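Local coordinates for protein 1,4-dihydroxy-2-naphthoyl-CoA hydrolase (Prochlorococcus marinus, PDB 2HX5) that probably hydrolyses 1,4-dihydroxy-2-naphthoyl-CoA to 1,4-dihydroxy-2-naphthoate and coenzyme A, a step in phylloquinone (vitamin K1) biosynthesis, at residues 7-12 with 87-92; 65-70 with 132-137; 99-104 with 117-122. One frame throughout, in Å; residues are numbered along the deposited sequence.

In the fold
All three contacts belong to one hot-dog fold, in which an antiparallel sheet curves round the long helix 29-45. Contact 1 lies near the surface and ties strand 9-13, outermost in this chain, to strand 85-96 through backbone bonds and aliphatic side chains. Contact 3 is more buried, joining strands 99-108 and 111-124; besides its backbone bonds it has an aromatic pair on the helix-bearing face and an amide-guanidinium grip on the other. Strand 85-96 links the two, with Leu90 packing on Phe104. Contact 2 is partly buried and purely apolar: it brings strand 65-76, at the far side of the sheet, against the start of helix 135-143, close to contact 3.

Contact 1: 7-12 with 87-92; sequences WLLLRR and AMELRP
In the hot-dog sheet, strand 9-12 pairs with strand 87-92, and the backbones of Leu8, Leu10, Met88 and Leu90 supply the three hydrogen bonds. Leu10 and Met88 form a hydrogen-bonded antiparallel pair: Leu10 N meets Met88 O at 2.9 Å, and Met88 N returns to Leu10 O at 2.8 Å. The third bond, from Leu90 N to Leu8 O at 2.9 Å, starts the pairing right where a short helix gives way to the strand. The Leu8 side chain runs alongside the neighbouring strand, its CB 3.6 Å from Leu90 O, to meet the Pro92 ring obliquely, CD2 3.9 Å from Pro92 CD. A glycine in place of Leu8 would probably uncover this flank of the Pro92 ring.

On the concave side of the hot-dog sheet, which packs on helix 29-45, selenomethionine Met88 bends at its last torsion (chi3 -72°). That turn swings CE back under the edge strand, 3.6 Å from Arg11 C, while SE rests 3.8 Å from Arg12 CD. A methionine's long, flexible chain suits this place, since it can follow the aliphatic stem of Arg12, whose guanidinium is held by Glu36 and lies against Trp33. On the other face Leu9 and Glu89 run side by side, Leu9 CD2 lying 3.8 Å from Glu89 CG, so the methyl lies against the glutamate chain from CB up to the carboxylate carbon.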
loop_
_atom_site.group_PDB
_atom_site.type_symbol
_atom_site.label_atom_id
_atom_site.label_comp_id
_atom_site.label_asym_id
_atom_site.label_seq_id
_atom_site.Cartn_x
_atom_site.Cartn_y
_atom_site.Cartn_z
ATOM N N TRP A 7 8.941 -9.672 23.302
ATOM C CA TRP A 7 7.902 -8.990 22.529
ATOM C C TRP A 7 8.225 -7.544 22.103
ATOM O O TRP A 7 7.466 -6.959 21.327
ATOM C CB TRP A 7 6.539 -9.008 23.242
ATOM C CG TRP A 7 6.472 -8.291 24.580
ATOM C CD1 TRP A 7 6.204 -6.956 24.771
ATOM C CD2 TRP A 7 6.614 -8.844 25.876
ATOM N NE1 TRP A 7 6.190 -6.649 26.086
ATOM C CE2 TRP A 7 6.456 -7.786 26.813
ATOM C CE3 TRP A 7 6.895 -10.124 26.354
ATOM C CZ2 TRP A 7 6.532 -7.985 28.184
ATOM C CZ3 TRP A 7 6.958 -10.312 27.701
ATOM C CH2 TRP A 7 6.796 -9.259 28.601
ATOM N N LEU A 8 9.339 -6.996 22.598
ATOM C CA LEU A 8 9.778 -5.615 22.252
ATOM C C LEU A 8 10.931 -5.524 21.277
ATOM O O LEU A 8 11.200 -4.444 20.752
ATOM C CB LEU A 8 10.124 -4.833 23.523
ATOM C CG LEU A 8 9.010 -4.638 24.551
ATOM C CD1 LEU A 8 9.550 -3.911 25.825
ATOM C CD2 LEU A 8 7.826 -3.897 23.999
ATOM N N LEU A 9 11.627 -6.635 21.065
ATOM C CA LEU A 9 12.710 -6.715 20.091
ATOM C C LEU A 9 12.250 -7.598 18.966
ATOM O O LEU A 9 12.074 -8.817 19.150
ATOM C CB LEU A 9 14.013 -7.275 20.687
ATOM C CG LEU A 9 14.611 -6.505 21.846
ATOM C CD1 LEU A 9 15.949 -7.161 22.335
ATOM C CD2 LEU A 9 14.862 -5.067 21.430
ATOM N N LEU A 10 12.030 -7.010 17.808
ATOM C CA LEU A 10 11.427 -7.713 16.718
ATOM C C LEU A 10 12.327 -7.536 15.500
ATOM O O LEU A 10 13.323 -6.804 15.541
ATOM C CB LEU A 10 9.990 -7.195 16.486
ATOM C CG LEU A 10 9.055 -7.336 17.718
ATOM C CD1 LEU A 10 7.753 -6.568 17.544
ATOM C CD2 LEU A 10 8.786 -8.833 18.044
ATOM N N ARG A 11 12.038 -8.264 14.432
ATOM C CA ARG A 11 12.864 -8.256 13.253
ATOM C C ARG A 11 12.006 -8.255 12.004
ATOM O O ARG A 11 10.930 -8.856 11.975
ATOM C CB ARG A 11 13.750 -9.496 13.212
ATOM C CG ARG A 11 14.558 -9.667 11.913
ATOM C CD ARG A 11 15.472 -10.908 12.037
ATOM N NE ARG A 11 16.299 -11.156 10.849
ATOM C CZ ARG A 11 15.861 -11.678 9.700
ATOM N NH1 ARG A 11 14.579 -12.020 9.536
ATOM N NH2 ARG A 11 16.724 -11.866 8.698
ATOM N N ARG A 12 12.470 -7.552 10.990
ATOM C CA ARG A 12 11.885 -7.729 9.666
ATOM C C ARG A 12 12.884 -7.436 8.564
ATOM O O ARG A 12 13.898 -6.758 8.724
ATOM C CB ARG A 12 10.630 -6.894 9.471
ATOM C CG ARG A 12 10.871 -5.412 9.251
ATOM C CD ARG A 12 9.538 -4.660 9.057
ATOM N NE ARG A 12 8.779 -5.051 7.878
ATOM C CZ ARG A 12 7.456 -5.376 7.836
ATOM N NH1 ARG A 12 6.657 -5.453 8.889
ATOM N NH2 ARG A 12 6.931 -5.608 6.661
ATOM N N ALA A 87 16.433 -4.573 12.786
ATOM C CA ALA A 87 16.187 -4.898 14.185
ATOM C C ALA A 87 15.287 -3.777 14.695
ATOM O O ALA A 87 15.650 -2.603 14.539
ATOM C CB ALA A 87 17.524 -4.965 14.909
HETATM N N MSE A 88 14.110 -4.097 15.185
HETATM C CA MSE A 88 13.138 -3.122 15.647
HETATM C C MSE A 88 13.018 -3.191 17.154
HETATM O O MSE A 88 12.831 -4.249 17.709
HETATM C CB MSE A 88 11.791 -3.407 15.041
HETATM C CG MSE A 88 11.798 -3.257 13.487
HETATM SE SE MSE A 88 10.072 -3.541 12.700
HETATM C CE MSE A 88 9.956 -5.504 12.958
ATOM N N GLU A 89 13.197 -2.072 17.830
ATOM C CA GLU A 89 13.012 -2.037 19.262
ATOM C C GLU A 89 11.855 -1.125 19.597
ATOM O O GLU A 89 11.813 0.034 19.165
ATOM C CB GLU A 89 14.257 -1.516 19.951
ATOM C CG GLU A 89 14.031 -1.385 21.455
ATOM C CD GLU A 89 15.307 -1.420 22.303
ATOM O OE1 GLU A 89 16.437 -1.415 21.721
ATOM O OE2 GLU A 89 15.130 -1.464 23.556
ATOM N N LEU A 90 10.899 -1.623 20.360
ATOM C CA LEU A 90 9.702 -0.887 20.716
ATOM C C LEU A 90 9.818 -0.445 22.180
ATOM O O LEU A 90 10.234 -1.222 23.071
ATOM C CB LEU A 90 8.444 -1.780 20.597
ATOM C CG LEU A 90 7.813 -1.939 19.228
ATOM C CD1 LEU A 90 8.833 -2.517 18.243
ATOM C CD2 LEU A 90 6.577 -2.776 19.333
ATOM N N ARG A 91 9.419 0.795 22.420
ATOM C CA ARG A 91 9.371 1.325 23.780
ATOM C C ARG A 91 8.016 2.003 23.998
ATOM O O ARG A 91 7.832 3.141 23.559
ATOM C CB ARG A 91 10.525 2.303 24.032
ATOM C CG ARG A 91 11.874 1.627 24.068
ATOM C CD ARG A 91 13.005 2.636 24.198
ATOM N NE ARG A 91 14.367 2.092 24.329
ATOM C CZ ARG A 91 15.216 1.893 23.309
ATOM N NH1 ARG A 91 14.869 2.092 22.005
ATOM N NH2 ARG A 91 16.442 1.465 23.610
ATOM N N PRO A 92 7.063 1.273 24.603
ATOM C CA PRO A 92 5.754 1.839 24.900
ATOM C C PRO A 92 5.748 2.731 26.149
ATOM O O PRO A 92 6.581 2.534 27.036
ATOM C CB PRO A 92 4.849 0.593 25.066
ATOM C CG PRO A 92 5.715 -0.627 24.858
ATOM C CD PRO A 92 7.134 -0.171 24.956
#

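Contact 2: 65-70 with 132-137; sequences VALPII and ALPEGI
Val65 and Leu67 close on the Pro134 ring, and every touch between 65-70 and 132-137 is a van der Waals contact; no hydrogen bond crosses. Val65 meets the proline obliquely. With CG1 anti to the backbone N (chi1 176°), that methyl is directed at the ring, 3.8 Å from Pro134 CG, and the other branch is turned aside. A beta-branched valine suits a strand residue that must present a short, stiff apolar surface.

Leu67 reaches further and points its two methyls two ways. The side chains of Leu67 and Pro134 run past each other in opposite directions, bringing Leu67 CD2 3.9 Å from Pro134 CD; the same methyl lies more loosely at 4.3 Å from Leu133 CD2. CD1 of Leu67 meets Ile137 tip to tip, 4.0 Å from Ile137 CG1. A forked leucine can thus fill the angle between the proline ring and the first turn of the helix. Pro134 CD carries methyls from both Val65 and Leu67, and CG one from Val65. The proline occupies the N-cap position, where it costs no helical hydrogen bond and stiffens the approach to the helix.

The backbone polar atoms of Leu67, in the break of strand 65-76, turn to other partners. Leu67 O accepts a bond from His120 ND1, and Leu67 N makes a weak one to a bound 2-ethoxyethanol, probably from the crystallisation liquor, in a pocket that His35 and residues 66-69 line.

Around the contact, Trp38 and Leu42 of helix 29-45 pack on Leu67 and Ile137 respectively, and Phe100 of strand 99-108 touches Leu133 and Ile137. The start of helix 135-143 is thus wedged between the long helix and the strands, while Ile69 packs on Phe27 of the second subunit.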
loop_
_atom_site.group_PDB
_atom_site.type_symbol
_atom_site.label_atom_id
_atom_site.label_comp_id
_atom_site.label_asym_id
_atom_site.label_seq_id
_atom_site.Cartn_x
_atom_site.Cartn_y
_atom_site.Cartn_z
ATOM N N VAL A 65 -13.691 -0.937 22.462
ATOM C CA VAL A 65 -12.776 0.234 22.579
ATOM C C VAL A 65 -11.944 0.324 21.312
ATOM O O VAL A 65 -11.359 -0.703 20.908
ATOM C CB VAL A 65 -11.844 0.115 23.823
ATOM C CG1 VAL A 65 -10.852 1.260 23.869
ATOM C CG2 VAL A 65 -12.684 0.103 25.099
ATOM N N ALA A 66 -11.973 1.487 20.650
ATOM C CA ALA A 66 -11.148 1.785 19.488
ATOM C C ALA A 66 -9.894 2.489 20.014
ATOM O O ALA A 66 -9.902 3.119 21.042
ATOM C CB ALA A 66 -11.870 2.723 18.509
ATOM N N LEU A 67 -8.785 2.331 19.305
ATOM C CA LEU A 67 -7.471 2.914 19.683
ATOM C C LEU A 67 -6.946 3.780 18.520
ATOM O O LEU A 67 -5.827 3.519 17.970
ATOM C CB LEU A 67 -6.483 1.813 20.045
ATOM C CG LEU A 67 -6.831 0.869 21.177
ATOM C CD1 LEU A 67 -5.845 -0.258 21.317
ATOM C CD2 LEU A 67 -6.890 1.616 22.510
ATOM N N PRO A 68 -7.704 4.778 18.110
ATOM C CA PRO A 68 -7.253 5.598 16.976
ATOM C C PRO A 68 -5.910 6.291 17.243
ATOM O O PRO A 68 -5.605 6.752 18.339
ATOM C CB PRO A 68 -8.324 6.661 16.830
ATOM C CG PRO A 68 -8.988 6.724 18.184
ATOM C CD PRO A 68 -8.990 5.283 18.630
ATOM N N ILE A 69 -5.133 6.350 16.190
ATOM C CA ILE A 69 -3.913 7.104 16.166
ATOM C C ILE A 69 -4.251 8.581 16.013
ATOM O O ILE A 69 -4.866 8.995 15.023
ATOM C CB ILE A 69 -2.953 6.590 15.047
ATOM C CG1 ILE A 69 -2.519 5.158 15.431
ATOM C CG2 ILE A 69 -1.765 7.494 14.834
ATOM C CD1 ILE A 69 -1.980 4.272 14.275
ATOM N N ILE A 70 -3.794 9.402 16.970
ATOM C CA ILE A 70 -4.040 10.820 16.924
ATOM C C ILE A 70 -2.819 11.629 16.457
ATOM O O ILE A 70 -2.970 12.793 16.087
ATOM C CB ILE A 70 -4.566 11.361 18.281
ATOM C CG1 ILE A 70 -3.649 10.978 19.423
ATOM C CG2 ILE A 70 -5.969 10.804 18.497
ATOM C CD1 ILE A 70 -3.835 11.817 20.726
ATOM N N ALA A 132 -11.312 4.440 29.221
ATOM C CA ALA A 132 -10.096 3.791 29.713
ATOM C C ALA A 132 -9.494 2.820 28.711
ATOM O O ALA A 132 -10.194 2.206 27.899
ATOM C CB ALA A 132 -10.387 3.069 31.011
ATOM N N LEU A 133 -8.165 2.687 28.750
ATOM C CA LEU A 133 -7.476 1.681 27.939
ATOM C C LEU A 133 -8.045 0.272 28.215
ATOM O O LEU A 133 -8.384 -0.050 29.363
ATOM C CB LEU A 133 -5.967 1.707 28.236
ATOM C CG LEU A 133 -5.229 2.954 27.762
ATOM C CD1 LEU A 133 -3.861 2.994 28.430
ATOM C CD2 LEU A 133 -5.155 2.992 26.244
ATOM N N PRO A 134 -8.153 -0.573 27.173
ATOM C CA PRO A 134 -8.558 -1.958 27.414
ATOM C C PRO A 134 -7.594 -2.654 28.351
ATOM O O PRO A 134 -6.410 -2.402 28.336
ATOM C CB PRO A 134 -8.461 -2.612 26.038
ATOM C CG PRO A 134 -8.513 -1.543 25.077
ATOM C CD PRO A 134 -7.863 -0.366 25.749
ATOM N N GLU A 135 -8.113 -3.591 29.132
ATOM C CA GLU A 135 -7.312 -4.239 30.157
ATOM C C GLU A 135 -6.076 -4.928 29.578
ATOM O O GLU A 135 -5.054 -4.888 30.207
ATOM C CB GLU A 135 -8.148 -5.254 30.934
ATOM C CG GLU A 135 -8.585 -6.482 30.108
ATOM C CD GLU A 135 -7.594 -7.669 30.234
ATOM O OE1 GLU A 135 -6.800 -7.678 31.207
ATOM O OE2 GLU A 135 -7.611 -8.565 29.352
ATOM N N GLY A 136 -6.177 -5.565 28.418
ATOM C CA GLY A 136 -5.034 -6.260 27.831
ATOM C C GLY A 136 -3.937 -5.306 27.441
ATOM O O GLY A 136 -2.754 -5.601 27.606
ATOM N N ILE A 137 -4.307 -4.149 26.884
ATOM C CA ILE A 137 -3.334 -3.116 26.531
ATOM C C ILE A 137 -2.669 -2.579 27.795
ATOM O O ILE A 137 -1.445 -2.407 27.864
ATOM C CB ILE A 137 -4.018 -1.967 25.723
ATOM C CG1 ILE A 137 -4.531 -2.499 24.373
ATOM C CG2 ILE A 137 -3.108 -0.780 25.578
ATOM C CD1 ILE A 137 -3.428 -2.879 23.415
#

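Contact 3: 99-104 with 117-122; sequences SFQVHF and LIRHLA
Phe100 CG stands between its backbone N and carbonyl carbon (chi1 71°) and His120 CG lies beside its own N, which together set the rings near parallel. The two planes end only 8° apart but offset from each other, with ring centroids of Phe100 and His120 at 4.6 Å, so that only their rims meet. Phe100 CZ lies over the imidazole face, 3.6 Å from His120 CD2, and His120 CB in turn sits over the phenyl face in a CH-pi contact. The imidazole's ND1 bonds Leu67 O.

Gln101 adopts the same kind of first torsion on the other face of the sheet (chi1 62°), which lays its amide alongside Arg119. Both Arg119 NE, at 2.9 Å, and Arg119 NH2, at a longer 3.3 Å, donate to Gln101 OE1, which lies in the guanidinium plane. This side-on grip on a single oxygen fixes which end of the amide faces the arginine, and the NE2 end lies 3.9 Å from Leu117 CD1.

These strands form the beta hairpin 99-108 and 111-124 of the hot-dog sheet, with Phe100-His120 and Val102-Ile118 as hydrogen-bonded antiparallel pairs. Apolar and aromatic residues suit its helix-bearing face: Phe100 and Val102 meet Trp140 of helix 135-143, and Phe104 packs against helix 29-45 as well as on Ile118, its CE1 3.8 Å from Ile118 CG1. At the open end of the hairpin two donors share His120 O, Ser99 OG at 2.8 Å and Phe100 N at 3.2 Å, arriving from opposite faces of the carbonyl plane. Serine suits this spot because its short hydroxyl can reach across to a backbone carbonyl of the paired strand.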
loop_
_atom_site.group_PDB
_atom_site.type_symbol
_atom_site.label_atom_id
_atom_site.label_comp_id
_atom_site.label_asym_id
_atom_site.label_seq_id
_atom_site.Cartn_x
_atom_site.Cartn_y
_atom_site.Cartn_z
ATOM N N SER A 99 -4.631 6.827 27.181
ATOM C CA SER A 99 -3.756 7.056 26.038
ATOM C C SER A 99 -2.380 6.462 26.276
ATOM O O SER A 99 -1.872 6.415 27.412
ATOM C CB SER A 99 -3.638 8.561 25.826
ATOM O OG SER A 99 -2.762 8.950 24.790
ATOM N N PHE A 100 -1.724 6.112 25.176
ATOM C CA PHE A 100 -0.369 5.610 25.204
ATOM C C PHE A 100 0.337 5.971 23.887
ATOM O O PHE A 100 -0.322 6.298 22.872
ATOM C CB PHE A 100 -0.316 4.096 25.478
ATOM C CG PHE A 100 -0.787 3.233 24.347
ATOM C CD1 PHE A 100 -2.135 2.986 24.159
ATOM C CD2 PHE A 100 0.124 2.674 23.460
ATOM C CE1 PHE A 100 -2.592 2.221 23.112
ATOM C CE2 PHE A 100 -0.325 1.898 22.400
ATOM C CZ PHE A 100 -1.702 1.676 22.246
ATOM N N GLN A 101 1.648 5.918 23.906
ATOM C CA GLN A 101 2.422 6.008 22.654
ATOM C C GLN A 101 3.474 4.907 22.648
ATOM O O GLN A 101 3.758 4.291 23.668
ATOM C CB GLN A 101 2.974 7.407 22.485
ATOM C CG GLN A 101 3.895 7.854 23.503
ATOM C CD GLN A 101 4.242 9.342 23.381
ATOM O OE1 GLN A 101 3.509 10.177 22.771
ATOM N NE2 GLN A 101 5.373 9.663 23.910
ATOM N N VAL A 102 3.945 4.608 21.436
ATOM C CA VAL A 102 4.991 3.648 21.188
ATOM C C VAL A 102 6.051 4.317 20.351
ATOM O O VAL A 102 5.727 4.886 19.324
ATOM C CB VAL A 102 4.485 2.356 20.498
ATOM C CG1 VAL A 102 5.588 1.355 20.449
ATOM C CG2 VAL A 102 3.209 1.810 21.221
ATOM N N HIS A 103 7.291 4.182 20.798
ATOM C CA HIS A 103 8.465 4.614 20.067
ATOM C C HIS A 103 9.074 3.379 19.397
ATOM O O HIS A 103 9.175 2.297 20.024
ATOM C CB HIS A 103 9.470 5.297 20.999
ATOM C CG HIS A 103 10.678 5.835 20.320
ATOM N ND1 HIS A 103 11.811 5.069 20.183
ATOM C CD2 HIS A 103 10.972 7.070 19.819
ATOM C CE1 HIS A 103 12.758 5.802 19.618
ATOM N NE2 HIS A 103 12.269 7.021 19.384
ATOM N N PHE A 104 9.508 3.521 18.141
ATOM C CA PHE A 104 10.040 2.450 17.354
ATOM C C PHE A 104 11.405 2.878 16.883
ATOM O O PHE A 104 11.543 3.926 16.223
ATOM C CB PHE A 104 9.152 2.230 16.128
ATOM C CG PHE A 104 7.701 1.926 16.444
ATOM C CD1 PHE A 104 6.775 2.919 16.674
ATOM C CD2 PHE A 104 7.281 0.596 16.522
ATOM C CE1 PHE A 104 5.453 2.632 16.955
ATOM C CE2 PHE A 104 5.975 0.326 16.784
ATOM C CZ PHE A 104 5.055 1.347 16.995
ATOM N N LEU A 117 7.306 7.477 16.193
ATOM C CA LEU A 117 6.500 7.572 17.404
ATOM C C LEU A 117 5.049 7.573 16.957
ATOM O O LEU A 117 4.690 8.318 16.032
ATOM C CB LEU A 117 6.830 8.874 18.148
ATOM C CG LEU A 117 6.082 9.086 19.433
ATOM C CD1 LEU A 117 6.700 8.230 20.571
ATOM C CD2 LEU A 117 6.196 10.582 19.922
ATOM N N ILE A 118 4.186 6.766 17.572
ATOM C CA ILE A 118 2.770 6.668 17.273
ATOM C C ILE A 118 2.022 6.830 18.575
ATOM O O ILE A 118 2.306 6.113 19.533
ATOM C CB ILE A 118 2.407 5.334 16.619
ATOM C CG1 ILE A 118 3.109 5.167 15.279
ATOM C CG2 ILE A 118 0.871 5.260 16.372
ATOM C CD1 ILE A 118 2.747 3.873 14.508
ATOM N N ARG A 119 1.082 7.777 18.639
ATOM C CA ARG A 119 0.243 8.028 19.816
ATOM C C ARG A 119 -1.193 7.689 19.569
ATOM O O ARG A 119 -1.764 8.100 18.577
ATOM C CB ARG A 119 0.376 9.507 20.205
ATOM C CG ARG A 119 -0.301 9.878 21.501
ATOM C CD ARG A 119 -0.130 11.394 21.835
ATOM N NE ARG A 119 1.274 11.763 21.818
ATOM C CZ ARG A 119 1.802 12.835 21.187
ATOM N NH1 ARG A 119 1.053 13.783 20.596
ATOM N NH2 ARG A 119 3.113 12.983 21.142
ATOM N N HIS A 120 -1.771 6.921 20.515
ATOM C CA HIS A 120 -3.130 6.440 20.455
ATOM C C HIS A 120 -3.989 6.996 21.559
ATOM O O HIS A 120 -3.491 7.192 22.679
ATOM C CB HIS A 120 -3.146 4.911 20.652
ATOM C CG HIS A 120 -2.393 4.109 19.624
ATOM N ND1 HIS A 120 -3.027 3.373 18.633
ATOM C CD2 HIS A 120 -1.057 3.883 19.485
ATOM C CE1 HIS A 120 -2.079 2.773 17.901
ATOM N NE2 HIS A 120 -0.894 3.029 18.424
ATOM N N LEU A 121 -5.273 7.161 21.278
ATOM C CA LEU A 121 -6.254 7.515 22.284
ATOM C C LEU A 121 -7.249 6.359 22.344
ATOM O O LEU A 121 -7.695 5.871 21.277
ATOM C CB LEU A 121 -6.962 8.804 21.839
ATOM C CG LEU A 121 -7.921 9.587 22.693
ATOM C CD1 LEU A 121 -7.334 9.868 24.079
ATOM C CD2 LEU A 121 -8.206 10.903 21.934
ATOM N N ALA A 122 -7.660 5.997 23.558
ATOM C CA ALA A 122 -8.749 5.024 23.712
ATOM C C ALA A 122 -10.096 5.753 23.677
ATOM O O ALA A 122 -10.305 6.692 24.455
ATOM C CB ALA A 122 -8.605 4.189 25.004
#